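Side-chain contacts in long form salivary protein D7L1 (Aedes aegypti, PDB 3DXL), which binds and sequesters host biogenic amines and eicosanoids, including serotonin, noradrenaline and leukotrienes, to help female mosquitoes take blood from vertebrates: residues R213-V218 and S254-D259; K223-V228 and K249-S254. All coordinates share one frame; numbering follows the deposited sequence.

Interaction 1. Residues R213-V218 and S254-D259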
loop_
_atom_site.group_PDB
_atom_site.type_symbol
_atom_site.label_atom_id
_atom_site.label_comp_id
_atom_site.label_asym_id
_atom_site.label_seq_id
_atom_site.Cartn_x
_atom_site.Cartn_y
_atom_site.Cartn_z
ATOM N N ARG A 213 10.484 -7.475 -2.402
ATOM C CA ARG A 213 10.380 -7.101 -1.006
ATOM C C ARG A 213 9.805 -8.266 -0.199
ATOM O O ARG A 213 10.306 -8.605 0.863
ATOM C CB ARG A 213 9.489 -5.859 -0.872
ATOM C CG ARG A 213 9.422 -5.264 0.519
ATOM C CD ARG A 213 8.478 -4.065 0.560
ATOM N NE ARG A 213 8.824 -3.167 1.670
ATOM C CZ ARG A 213 8.416 -3.324 2.925
ATOM N NH1 ARG A 213 7.612 -4.330 3.250
ATOM N NH2 ARG A 213 8.794 -2.467 3.863
ATOM N N ASP A 214 8.737 -8.861 -0.718
ATOM C CA ASP A 214 8.076 -9.962 -0.022
ATOM C C ASP A 214 8.893 -11.262 -0.000
ATOM O O ASP A 214 8.845 -12.000 0.976
ATOM C CB ASP A 214 6.686 -10.198 -0.594
ATOM C CG ASP A 214 5.683 -9.150 -0.130
ATOM O OD1 ASP A 214 5.998 -8.364 0.801
ATOM O OD2 ASP A 214 4.572 -9.124 -0.703
ATOM N N PHE A 215 9.668 -11.513 -1.056
ATOM C CA PHE A 215 10.623 -12.630 -1.032
ATOM C C PHE A 215 11.687 -12.438 0.043
ATOM O O PHE A 215 11.997 -13.364 0.804
ATOM C CB PHE A 215 11.304 -12.822 -2.389
ATOM C CG PHE A 215 10.594 -13.787 -3.307
ATOM C CD1 PHE A 215 9.252 -13.612 -3.619
ATOM C CD2 PHE A 215 11.288 -14.839 -3.897
ATOM C CE1 PHE A 215 8.601 -14.489 -4.478
ATOM C CE2 PHE A 215 10.639 -15.725 -4.760
ATOM C CZ PHE A 215 9.300 -15.538 -5.053
ATOM N N LYS A 216 12.237 -11.223 0.126
ATOM C CA LYS A 216 13.278 -10.969 1.104
ATOM C C LYS A 216 12.758 -11.123 2.526
ATOM O O LYS A 216 13.469 -11.609 3.404
ATOM C CB LYS A 216 13.919 -9.601 0.877
ATOM C CG LYS A 216 14.727 -9.548 -0.408
ATOM C CD LYS A 216 15.396 -8.208 -0.635
ATOM C CE LYS A 216 16.160 -8.213 -1.956
ATOM N NZ LYS A 216 16.647 -6.852 -2.324
ATOM N N LEU A 217 11.491 -10.762 2.739
ATOM C CA LEU A 217 10.877 -10.901 4.058
ATOM C C LEU A 217 10.647 -12.349 4.497
ATOM O O LEU A 217 10.488 -12.610 5.687
ATOM C CB LEU A 217 9.578 -10.095 4.158
ATOM C CG LEU A 217 9.832 -8.593 4.308
ATOM C CD1 LEU A 217 8.576 -7.800 3.996
ATOM C CD2 LEU A 217 10.381 -8.254 5.697
ATOM N N VAL A 218 10.644 -13.287 3.550
ATOM C CA VAL A 218 10.641 -14.710 3.911
ATOM C C VAL A 218 12.001 -15.357 3.681
ATOM O O VAL A 218 12.109 -16.583 3.542
ATOM C CB VAL A 218 9.485 -15.517 3.256
ATOM C CG1 VAL A 218 8.151 -15.023 3.777
ATOM C CG2 VAL A 218 9.537 -15.437 1.745
ATOM N N SER A 254 5.505 -21.270 -12.069
ATOM C CA SER A 254 6.934 -21.109 -12.386
ATOM C C SER A 254 7.868 -21.928 -11.494
ATOM O O SER A 254 7.450 -22.533 -10.519
ATOM C CB SER A 254 7.323 -19.636 -12.254
ATOM O OG SER A 254 7.495 -19.307 -10.888
ATOM N N SER A 255 9.162 -21.896 -11.820
ATOM C CA SER A 255 10.189 -22.548 -11.012
ATOM C C SER A 255 10.422 -21.893 -9.643
ATOM O O SER A 255 11.170 -22.427 -8.831
ATOM C CB SER A 255 11.510 -22.590 -11.780
ATOM O OG SER A 255 11.950 -21.271 -12.063
ATOM N N VAL A 256 9.787 -20.747 -9.377
ATOM C CA VAL A 256 9.874 -20.142 -8.042
ATOM C C VAL A 256 8.545 -20.274 -7.294
ATOM O O VAL A 256 8.326 -19.585 -6.301
ATOM C CB VAL A 256 10.391 -18.659 -8.056
ATOM C CG1 VAL A 256 11.776 -18.583 -8.670
ATOM C CG2 VAL A 256 9.422 -17.724 -8.787
ATOM N N LYS A 257 7.670 -21.174 -7.749
ATOM C CA LYS A 257 6.322 -21.246 -7.188
ATOM C C LYS A 257 6.284 -21.461 -5.684
ATOM O O LYS A 257 5.452 -20.860 -5.002
ATOM C CB LYS A 257 5.469 -22.291 -7.917
ATOM C CG LYS A 257 5.930 -23.742 -7.789
ATOM C CD LYS A 257 4.991 -24.717 -8.508
ATOM C CE LYS A 257 5.147 -24.698 -10.015
ATOM N NZ LYS A 257 6.448 -25.279 -10.436
ATOM N N ASP A 258 7.161 -22.312 -5.151
ATOM C CA ASP A 258 7.143 -22.578 -3.720
ATOM C C ASP A 258 7.550 -21.356 -2.904
ATOM O O ASP A 258 6.874 -21.008 -1.934
ATOM C CB ASP A 258 8.003 -23.795 -3.376
ATOM C CG ASP A 258 7.459 -25.074 -3.987
ATOM O OD1 ASP A 258 6.229 -25.280 -3.945
ATOM O OD2 ASP A 258 8.267 -25.861 -4.514
ATOM N N ASP A 259 8.627 -20.689 -3.309
ATOM C CA ASP A 259 9.029 -19.440 -2.673
ATOM C C ASP A 259 7.958 -18.371 -2.826
ATOM O O ASP A 259 7.703 -17.620 -1.883
ATOM C CB ASP A 259 10.352 -18.948 -3.258
ATOM C CG ASP A 259 11.528 -19.789 -2.829
ATOM O OD1 ASP A 259 11.358 -20.683 -1.976
ATOM O OD2 ASP A 259 12.636 -19.524 -3.329
#
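Phe215, near the end of helix 208-217, pushes the far rim of its ring against the first turn of helix 257-271. Its CB bond runs alongside the other segment, and chi1 of -91°, away from the usual staggered values, brings the ring end nearer. Phe215 CE2 lies 3.6 Å from Asp259 CB, and Phe215 CZ is 3.8 Å from Asp259 C. Asp259 O stands 4.1 Å above one face of the ring, offset toward the rim, while the carboxylate is turned almost perpendicular to the ring, the two planes 82° apart. The ring thus meets the aliphatic and backbone part of Asp259, whose OD1 has a long, weak ion pair with Lys220. Val256, the N-cap residue, adds CG2 at 4.3 Å from Phe215 CZ, an oblique apolar approach.

The turn carrying Val256 is braced from within. Val256 N donates to Ser254 OG over 3.1 Å, closing an ST turn inside the type I beta turn Ser254-Lys257. Ser254 O accepts from Lys257 N and, on the opposite face of its plane, from Lys257 NZ at 2.9 Å. On another side of helix 208-217, Asp214 forms salt bridges with Arg267 and Arg270 of helix 257-271. Here the end of one helix packs against the N-terminal turn of another, in the C-terminal odorant-binding-protein-like domain, whose pocket takes biogenic amines; Phe215 lies about 11 Å, side chain to side chain, from the noradrenaline-binding Asp265.

Interaction 2. Residues K223-V228 and K249-S254; sequences KALEEV and KCLVES. Unlike the reference sequence in segment 223-228: Glu227 (reference Lys).
Leu225 and Leu251 meet through one methyl each, CD1 of Leu225 lying 3.7 Å from CD2 of Leu251, and the two side chains meet at a slant. Leu225 achieves this with CG anti to its backbone N (chi1 168°), which carries the branch nearer to the other helix than its CB direction alone would suggest. Val228 CG1 adds a looser apolar contact with Leu251 CD2, 4.3 Å, and packs more closely on Ser254 CB, 3.6 Å. The 173 Å² that the two segments bury rests on packing.

No polar bond crosses the contact; within 249-254, Ser254 OG donates to Leu251 O over 2.8 Å, tilted 23° from the carbonyl plane, and Ser254 N reaches that oxygen from the same face; two bonds therefore fix the serine whose CB and OG Val228 touches. Lys249 NZ and Glu253 OE2 form a salt bridge of 2.7 Å, on the syn lone pair of the carboxylate.

A covalent link accompanies the packing, for Cys250 is joined by a disulfide to Cys232, farther along helix 223-234. Around this pairing of helices 223-234 and 243-253, Leu225 also packs on Val211 and Phe215 of helix 208-217, while Leu251 touches Phe260 of helix 257-271.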
loop_
_atom_site.group_PDB
_atom_site.type_symbol
_atom_site.label_atom_id
_atom_site.label_comp_id
_atom_site.label_asym_id
_atom_site.label_seq_id
_atom_site.Cartn_x
_atom_site.Cartn_y
_atom_site.Cartn_z
ATOM N N LYS A 223 17.132 -13.453 -7.152
ATOM C CA LYS A 223 17.690 -13.574 -8.502
ATOM C C LYS A 223 16.830 -14.449 -9.416
ATOM O O LYS A 223 16.496 -14.062 -10.542
ATOM C CB LYS A 223 19.143 -14.070 -8.476
ATOM C CG LYS A 223 20.150 -13.010 -8.075
ATOM C CD LYS A 223 21.573 -13.572 -8.061
ATOM C CE LYS A 223 22.119 -13.742 -6.638
ATOM N NZ LYS A 223 21.942 -15.089 -6.009
ATOM N N ALA A 224 16.445 -15.623 -8.921
ATOM C CA ALA A 224 15.617 -16.526 -9.708
ATOM C C ALA A 224 14.252 -15.890 -9.988
ATOM O O ALA A 224 13.740 -15.982 -11.091
ATOM C CB ALA A 224 15.480 -17.878 -9.018
ATOM N N LEU A 225 13.688 -15.214 -8.988
ATOM C CA LEU A 225 12.421 -14.511 -9.154
ATOM C C LEU A 225 12.488 -13.477 -10.274
ATOM O O LEU A 225 11.602 -13.393 -11.109
ATOM C CB LEU A 225 12.025 -13.827 -7.850
ATOM C CG LEU A 225 10.879 -12.813 -7.936
ATOM C CD1 LEU A 225 9.542 -13.475 -8.273
ATOM C CD2 LEU A 225 10.763 -12.024 -6.644
ATOM N N GLU A 226 13.560 -12.694 -10.289
ATOM C CA GLU A 226 13.703 -11.660 -11.300
ATOM C C GLU A 226 13.740 -12.257 -12.701
ATOM O O GLU A 226 13.109 -11.738 -13.618
ATOM C CB GLU A 226 14.952 -10.818 -11.053
ATOM C CG GLU A 226 14.773 -9.722 -10.008
ATOM C CD GLU A 226 15.720 -8.534 -10.217
ATOM O OE1 GLU A 226 16.883 -8.745 -10.610
ATOM O OE2 GLU A 226 15.298 -7.382 -9.984
ATOM N N GLU A 227 14.464 -13.364 -12.859
ATOM C CA GLU A 227 14.528 -14.059 -14.141
ATOM C C GLU A 227 13.153 -14.572 -14.567
ATOM O O GLU A 227 12.735 -14.394 -15.708
ATOM C CB GLU A 227 15.537 -15.206 -14.069
ATOM C CG GLU A 227 16.977 -14.730 -13.949
ATOM C CD GLU A 227 17.958 -15.823 -13.567
ATOM O OE1 GLU A 227 17.534 -16.910 -13.111
ATOM O OE2 GLU A 227 19.171 -15.577 -13.714
ATOM N N VAL A 228 12.433 -15.183 -13.630
ATOM C CA VAL A 228 11.070 -15.625 -13.908
ATOM C C VAL A 228 10.175 -14.451 -14.314
ATOM O O VAL A 228 9.433 -14.528 -15.280
ATOM C CB VAL A 228 10.460 -16.373 -12.703
ATOM C CG1 VAL A 228 8.939 -16.471 -12.829
ATOM C CG2 VAL A 228 11.079 -17.769 -12.562
ATOM N N LYS A 249 -0.734 -16.148 -12.285
ATOM C CA LYS A 249 -0.678 -17.474 -12.900
ATOM C C LYS A 249 0.764 -17.860 -13.230
ATOM O O LYS A 249 1.207 -18.971 -12.933
ATOM C CB LYS A 249 -1.523 -17.467 -14.162
ATOM C CG LYS A 249 -1.437 -18.748 -14.985
ATOM C CD LYS A 249 -2.411 -18.713 -16.138
ATOM C CE LYS A 249 -2.223 -19.893 -17.098
ATOM N NZ LYS A 249 -2.616 -21.220 -16.518
ATOM N N CYS A 250 1.496 -16.932 -13.841
ATOM C CA CYS A 250 2.870 -17.179 -14.232
ATOM C C CYS A 250 3.726 -17.558 -13.027
ATOM O O CYS A 250 4.445 -18.551 -13.058
ATOM C CB CYS A 250 3.444 -15.959 -14.948
ATOM S SG CYS A 250 4.952 -16.266 -15.881
ATOM N N LEU A 251 3.624 -16.781 -11.949
ATOM C CA LEU A 251 4.393 -17.055 -10.744
ATOM C C LEU A 251 4.025 -18.403 -10.123
ATOM O O LEU A 251 4.907 -19.178 -9.748
ATOM C CB LEU A 251 4.229 -15.924 -9.727
ATOM C CG LEU A 251 5.022 -14.656 -10.072
ATOM C CD1 LEU A 251 4.443 -13.451 -9.354
ATOM C CD2 LEU A 251 6.481 -14.845 -9.723
ATOM N N VAL A 252 2.722 -18.667 -10.023
ATOM C CA VAL A 252 2.213 -19.899 -9.413
ATOM C C VAL A 252 2.652 -21.161 -10.170
ATOM O O VAL A 252 2.804 -22.229 -9.574
ATOM C CB VAL A 252 0.657 -19.837 -9.252
ATOM C CG1 VAL A 252 0.058 -21.214 -8.916
ATOM C CG2 VAL A 252 0.289 -18.822 -8.183
ATOM N N GLU A 253 2.867 -21.021 -11.474
ATOM C CA GLU A 253 3.241 -22.146 -12.330
ATOM C C GLU A 253 4.737 -22.209 -12.627
ATOM O O GLU A 253 5.191 -23.122 -13.319
ATOM C CB GLU A 253 2.410 -22.080 -13.609
ATOM C CG GLU A 253 0.911 -22.278 -13.322
ATOM C CD GLU A 253 -0.012 -22.032 -14.511
ATOM O OE1 GLU A 253 0.475 -21.775 -15.633
ATOM O OE2 GLU A 253 -1.245 -22.089 -14.312
ATOM N N SER A 254 5.505 -21.270 -12.069
ATOM C CA SER A 254 6.934 -21.109 -12.386
ATOM C C SER A 254 7.868 -21.928 -11.494
ATOM O O SER A 254 7.450 -22.533 -10.519
ATOM C CB SER A 254 7.323 -19.636 -12.254
ATOM O OG SER A 254 7.495 -19.307 -10.888
#

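From the N terminus, the chain reaches 213-218 on helix 208-217, then 223-228 on the next helix; it returns through 249-254 on helix 243-253 to 254-259 at the start of helix 257-271. Interaction 2 closes the inner loop, with 20 residues between its segments, and is nested within the loop of interaction 1, where 35 intervene. The pairs do not cross. They share Ser254, and their centres are 8 Å apart. Phe215 CD1 lies 3.7 Å from Leu225 CD2, and Ser255 OG lies 3.6 Å from Val228 CG2, so the two contacts join four successive helices of the C-terminal domain into one continuous packing.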